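Local coordinates for protein cleavage stimulation factor 77 (Encephalitozoon cuniculi, PDB 2UY1) that probably binds mRNA and takes part in its 3'-end processing as a nuclear, helical-repeat protein of the Suppressor of forked family, at residues S353-L365 with L376-M390. Residues are numbered along the deposited sequence; the frame is centred on the assembly and turned at random.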
# COMPACT_ATOMS: atom_id res chain seq x y z
N SER B 353 -2.38 -0.42 22.22
CA SER B 353 -2.32 -1.25 21.01
C SER B 353 -2.81 -0.44 19.78
O SER B 353 -3.99 -0.26 19.62
CB SER B 353 -3.22 -2.49 21.16
OG SER B 353 -3.22 -3.29 19.96
N THR B 354 -1.91 0.01 18.93
CA THR B 354 -2.27 0.75 17.72
C THR B 354 -3.12 -0.13 16.74
O THR B 354 -4.11 0.31 16.10
CB THR B 354 -0.99 1.24 17.08
OG1 THR B 354 -0.44 2.30 17.90
CG2 THR B 354 -1.23 1.68 15.56
N LEU B 355 -2.74 -1.40 16.67
CA LEU B 355 -3.53 -2.41 15.97
C LEU B 355 -4.98 -2.37 16.33
O LEU B 355 -5.84 -2.33 15.48
CB LEU B 355 -3.04 -3.82 16.31
CG LEU B 355 -3.84 -4.93 15.62
CD1 LEU B 355 -3.70 -4.85 14.06
CD2 LEU B 355 -3.33 -6.24 16.20
N LEU B 356 -5.29 -2.44 17.61
CA LEU B 356 -6.71 -2.50 18.00
C LEU B 356 -7.39 -1.14 17.71
O LEU B 356 -8.59 -1.07 17.39
CB LEU B 356 -6.76 -2.83 19.51
CG LEU B 356 -7.71 -3.51 20.50
CD1 LEU B 356 -8.43 -4.77 20.03
CD2 LEU B 356 -6.82 -3.93 21.65
N LYS B 357 -6.66 -0.05 17.97
CA LYS B 357 -7.19 1.29 17.76
C LYS B 357 -7.59 1.52 16.28
O LYS B 357 -8.74 1.93 15.98
CB LYS B 357 -6.20 2.34 18.23
CG LYS B 357 -6.00 2.40 19.75
CD LYS B 357 -4.96 3.50 20.13
CE LYS B 357 -4.41 3.27 21.58
NZ LYS B 357 -3.01 3.88 21.69
N GLU B 358 -6.69 1.16 15.38
CA GLU B 358 -6.92 1.27 13.94
C GLU B 358 -7.96 0.31 13.40
O GLU B 358 -8.78 0.71 12.58
CB GLU B 358 -5.60 1.14 13.15
CG GLU B 358 -5.75 1.22 11.60
CD GLU B 358 -4.41 1.35 10.86
OE1 GLU B 358 -3.65 2.35 11.06
OE2 GLU B 358 -4.15 0.50 9.99
N GLU B 359 -7.89 -0.96 13.83
CA GLU B 359 -8.80 -1.97 13.34
C GLU B 359 -10.18 -1.72 13.88
O GLU B 359 -11.08 -2.04 13.18
CB GLU B 359 -8.37 -3.40 13.72
CG GLU B 359 -7.13 -3.95 13.00
CD GLU B 359 -7.30 -4.15 11.48
OE1 GLU B 359 -8.41 -4.51 11.09
OE2 GLU B 359 -6.33 -3.95 10.69
N PHE B 360 -10.31 -1.16 15.10
CA PHE B 360 -11.61 -0.77 15.69
C PHE B 360 -12.20 0.42 14.92
O PHE B 360 -13.35 0.39 14.60
CB PHE B 360 -11.43 -0.31 17.15
CG PHE B 360 -12.72 -0.14 17.97
CD1 PHE B 360 -13.96 -0.49 17.49
CD2 PHE B 360 -12.64 0.35 19.30
CE1 PHE B 360 -15.11 -0.35 18.25
CE2 PHE B 360 -13.77 0.51 20.05
CZ PHE B 360 -15.01 0.19 19.53
N PHE B 361 -11.42 1.48 14.70
CA PHE B 361 -11.94 2.61 13.99
C PHE B 361 -12.37 2.26 12.59
O PHE B 361 -13.44 2.66 12.16
CB PHE B 361 -10.99 3.81 14.01
CG PHE B 361 -11.43 4.92 13.08
CD1 PHE B 361 -12.60 5.68 13.37
CD2 PHE B 361 -10.73 5.17 11.90
CE1 PHE B 361 -13.09 6.69 12.48
CE2 PHE B 361 -11.19 6.20 11.00
CZ PHE B 361 -12.39 6.96 11.35
N LEU B 362 -11.57 1.49 11.88
CA LEU B 362 -11.81 1.26 10.44
C LEU B 362 -12.94 0.27 10.24
O LEU B 362 -13.67 0.30 9.25
CB LEU B 362 -10.57 0.77 9.72
CG LEU B 362 -9.38 1.75 9.58
CD1 LEU B 362 -8.22 1.02 8.98
CD2 LEU B 362 -9.68 3.06 8.75
N PHE B 363 -13.06 -0.63 11.22
CA PHE B 363 -14.20 -1.53 11.29
C PHE B 363 -15.46 -0.68 11.49
O PHE B 363 -16.47 -0.90 10.87
CB PHE B 363 -14.09 -2.47 12.50
CG PHE B 363 -15.37 -3.21 12.80
CD1 PHE B 363 -15.77 -4.31 12.00
CD2 PHE B 363 -16.16 -2.86 13.87
CE1 PHE B 363 -16.98 -5.00 12.28
CE2 PHE B 363 -17.38 -3.53 14.15
CZ PHE B 363 -17.79 -4.60 13.34
N LEU B 364 -15.47 0.24 12.43
CA LEU B 364 -16.76 0.98 12.59
C LEU B 364 -17.10 1.82 11.31
O LEU B 364 -18.24 2.00 10.91
CB LEU B 364 -16.67 1.90 13.82
CG LEU B 364 -16.61 1.19 15.19
CD1 LEU B 364 -16.41 2.22 16.30
CD2 LEU B 364 -17.92 0.39 15.45
N LEU B 365 -16.10 2.42 10.72
CA LEU B 365 -16.38 3.27 9.56
C LEU B 365 -16.84 2.37 8.36
O LEU B 365 -17.81 2.70 7.65
CB LEU B 365 -15.13 4.09 9.24
CG LEU B 365 -15.21 5.30 8.33
CD1 LEU B 365 -15.86 6.39 9.08
CD2 LEU B 365 -13.75 5.60 7.87
N LEU B 376 -15.33 7.56 18.57
CA LEU B 376 -14.10 6.82 18.88
C LEU B 376 -12.84 7.59 18.37
O LEU B 376 -11.85 7.74 19.13
CB LEU B 376 -14.16 5.38 18.35
CG LEU B 376 -12.90 4.53 18.56
CD1 LEU B 376 -12.70 4.17 20.10
CD2 LEU B 376 -12.87 3.29 17.65
N PHE B 377 -12.88 8.02 17.10
CA PHE B 377 -11.82 8.83 16.49
C PHE B 377 -11.43 10.02 17.37
O PHE B 377 -10.23 10.27 17.53
CB PHE B 377 -12.29 9.31 15.12
CG PHE B 377 -11.23 9.98 14.27
CD1 PHE B 377 -10.32 9.22 13.50
CD2 PHE B 377 -11.18 11.38 14.18
CE1 PHE B 377 -9.35 9.87 12.69
CE2 PHE B 377 -10.26 12.02 13.37
CZ PHE B 377 -9.34 11.26 12.61
N LYS B 378 -12.42 10.75 17.93
CA LYS B 378 -12.22 11.90 18.84
C LYS B 378 -11.43 11.58 20.11
O LYS B 378 -10.56 12.35 20.47
CB LYS B 378 -13.53 12.60 19.19
CG LYS B 378 -14.17 13.38 18.04
CD LYS B 378 -15.62 13.71 18.36
CE LYS B 378 -16.29 14.49 17.27
NZ LYS B 378 -17.79 14.09 17.25
N ARG B 379 -11.66 10.41 20.68
CA ARG B 379 -10.97 9.88 21.87
C ARG B 379 -9.60 9.22 21.68
O ARG B 379 -8.87 9.00 22.68
CB ARG B 379 -11.79 8.74 22.43
CG ARG B 379 -13.20 9.04 22.77
CD ARG B 379 -13.83 7.69 23.15
NE ARG B 379 -12.78 6.86 23.65
CZ ARG B 379 -12.73 5.52 23.66
NH1 ARG B 379 -13.71 4.80 23.17
NH2 ARG B 379 -11.67 4.92 24.20
N LEU B 380 -9.29 8.78 20.46
CA LEU B 380 -8.07 8.01 20.26
C LEU B 380 -6.93 8.81 19.63
O LEU B 380 -7.17 9.86 19.02
CB LEU B 380 -8.33 6.80 19.35
CG LEU B 380 -9.29 5.65 19.63
CD1 LEU B 380 -9.36 4.87 18.33
CD2 LEU B 380 -8.84 4.77 20.82
N GLU B 381 -5.70 8.27 19.79
CA GLU B 381 -4.55 8.65 19.02
C GLU B 381 -4.65 7.90 17.68
O GLU B 381 -5.32 6.89 17.61
CB GLU B 381 -3.28 8.22 19.74
CG GLU B 381 -3.34 8.48 21.22
CD GLU B 381 -1.99 8.38 21.85
OE1 GLU B 381 -1.32 9.43 21.98
OE2 GLU B 381 -1.58 7.26 22.20
N LYS B 382 -4.01 8.42 16.66
CA LYS B 382 -4.31 8.04 15.28
C LYS B 382 -3.07 7.80 14.45
O LYS B 382 -2.04 8.49 14.59
CB LYS B 382 -5.19 9.13 14.66
CG LYS B 382 -6.39 9.40 15.55
CD LYS B 382 -7.23 10.47 15.14
CE LYS B 382 -7.10 11.61 15.98
NZ LYS B 382 -7.98 11.60 17.13
N THR B 383 -3.15 6.78 13.60
CA THR B 383 -2.18 6.52 12.59
C THR B 383 -2.55 7.41 11.40
O THR B 383 -3.65 7.92 11.38
CB THR B 383 -2.26 5.01 12.16
OG1 THR B 383 -3.60 4.74 11.72
CG2 THR B 383 -1.86 4.07 13.33
N SER B 384 -1.64 7.58 10.43
CA SER B 384 -1.93 8.35 9.20
C SER B 384 -3.07 7.69 8.49
O SER B 384 -3.83 8.39 7.89
CB SER B 384 -0.81 8.39 8.15
OG SER B 384 0.41 8.81 8.67
N ARG B 385 -3.15 6.36 8.50
CA ARG B 385 -4.19 5.66 7.78
C ARG B 385 -5.57 5.96 8.40
O ARG B 385 -6.48 6.12 7.65
CB ARG B 385 -3.96 4.17 7.72
CG ARG B 385 -4.94 3.48 6.77
CD ARG B 385 -5.12 2.02 7.12
NE ARG B 385 -5.59 1.28 5.96
CZ ARG B 385 -5.60 -0.05 5.86
NH1 ARG B 385 -5.14 -0.81 6.86
NH2 ARG B 385 -6.06 -0.61 4.73
N MET B 386 -5.68 6.09 9.72
CA MET B 386 -6.92 6.43 10.42
C MET B 386 -7.29 7.86 10.03
O MET B 386 -8.37 8.09 9.56
CB MET B 386 -6.74 6.33 11.95
CG MET B 386 -6.76 4.88 12.50
SD MET B 386 -6.12 4.85 14.22
CE MET B 386 -7.64 5.47 15.04
N TRP B 387 -6.36 8.81 10.19
CA TRP B 387 -6.53 10.18 9.64
C TRP B 387 -7.02 10.23 8.18
O TRP B 387 -8.06 10.85 7.86
CB TRP B 387 -5.23 11.00 9.79
CG TRP B 387 -5.03 11.67 11.16
CD1 TRP B 387 -4.02 11.42 12.06
CD2 TRP B 387 -5.85 12.68 11.73
NE1 TRP B 387 -4.17 12.24 13.16
CE2 TRP B 387 -5.29 13.02 12.98
CE3 TRP B 387 -6.99 13.39 11.29
CZ2 TRP B 387 -5.84 14.01 13.78
CZ3 TRP B 387 -7.54 14.32 12.11
CH2 TRP B 387 -6.98 14.60 13.36
N ASP B 388 -6.29 9.60 7.28
CA ASP B 388 -6.69 9.57 5.87
C ASP B 388 -8.05 8.90 5.55
O ASP B 388 -8.78 9.37 4.64
CB ASP B 388 -5.66 8.92 5.01
CG ASP B 388 -4.33 9.62 5.06
OD1 ASP B 388 -4.29 10.77 5.52
OD2 ASP B 388 -3.35 9.04 4.60
N SER B 389 -8.41 7.84 6.27
CA SER B 389 -9.77 7.23 6.10
C SER B 389 -10.87 8.14 6.56
O SER B 389 -11.89 8.30 5.86
CB SER B 389 -9.86 5.87 6.83
OG SER B 389 -8.75 5.08 6.42
N MET B 390 -10.66 8.80 7.70
CA MET B 390 -11.65 9.76 8.21
C MET B 390 -11.77 11.00 7.31
O MET B 390 -12.85 11.50 7.08
CB MET B 390 -11.32 10.12 9.69
CG MET B 390 -12.32 11.00 10.42
SD MET B 390 -13.88 10.09 10.75
CE MET B 390 -14.77 10.46 9.31
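F361 pushes its ring as a knob into a hole made by F377, M386, S389 and M390. A chi1 of 171° puts CG anti to the backbone N and carries the ring into the hole. F377 CD1 lies over one face, offset toward the rim, and the two ring planes meet obliquely at 42°. M390 comes to the edge instead, its SD 3.5 Å from F361 CZ, a Met-aromatic contact; the M386 methyl CE packs 3.9 Å from F361 CB. One helical turn along, L365 reaches S389 and M390 with its two methyls. Beside this core, L376 sets CD2 over a face of F360 in a CH-pi contact, 3.6 Å from the ring centroid, while L380 packs along the aliphatic part of K357.

The polar flank belongs to E358, whose extended side chain splits its carboxylate between two partners. OE1 takes a very short hydrogen bond from T383 OG1, at 2.5 Å, and OE2 forms a salt bridge at the edge of the R385 guanidinium, 3.5 Å from NH1, with the planes nearly perpendicular. L362 CD1 covers a face of that guanidinium.

T383 is also the N-cap of helix 384-390: its OG1 accepts from M386 N at 3.2 Å, and T383 N returns a weak bond to M386 SD, completing a capping box. Behind F377, K382 CD and M390 CG cover opposite faces of its ring, and K382 NZ grips the carbonyls of F377 and L380.

Farther out, F343 and Y340 of helix 337-349 pack on F360, and L406 of helix 400-415 touches F377 and M390. Helices 354-365 and 384-390 run nearly parallel, 13° apart and 10.1 Å between axes, with helix 370-379 between them in sequence, consistent with the TPR-like (HAT) alpha-solenoid of this family.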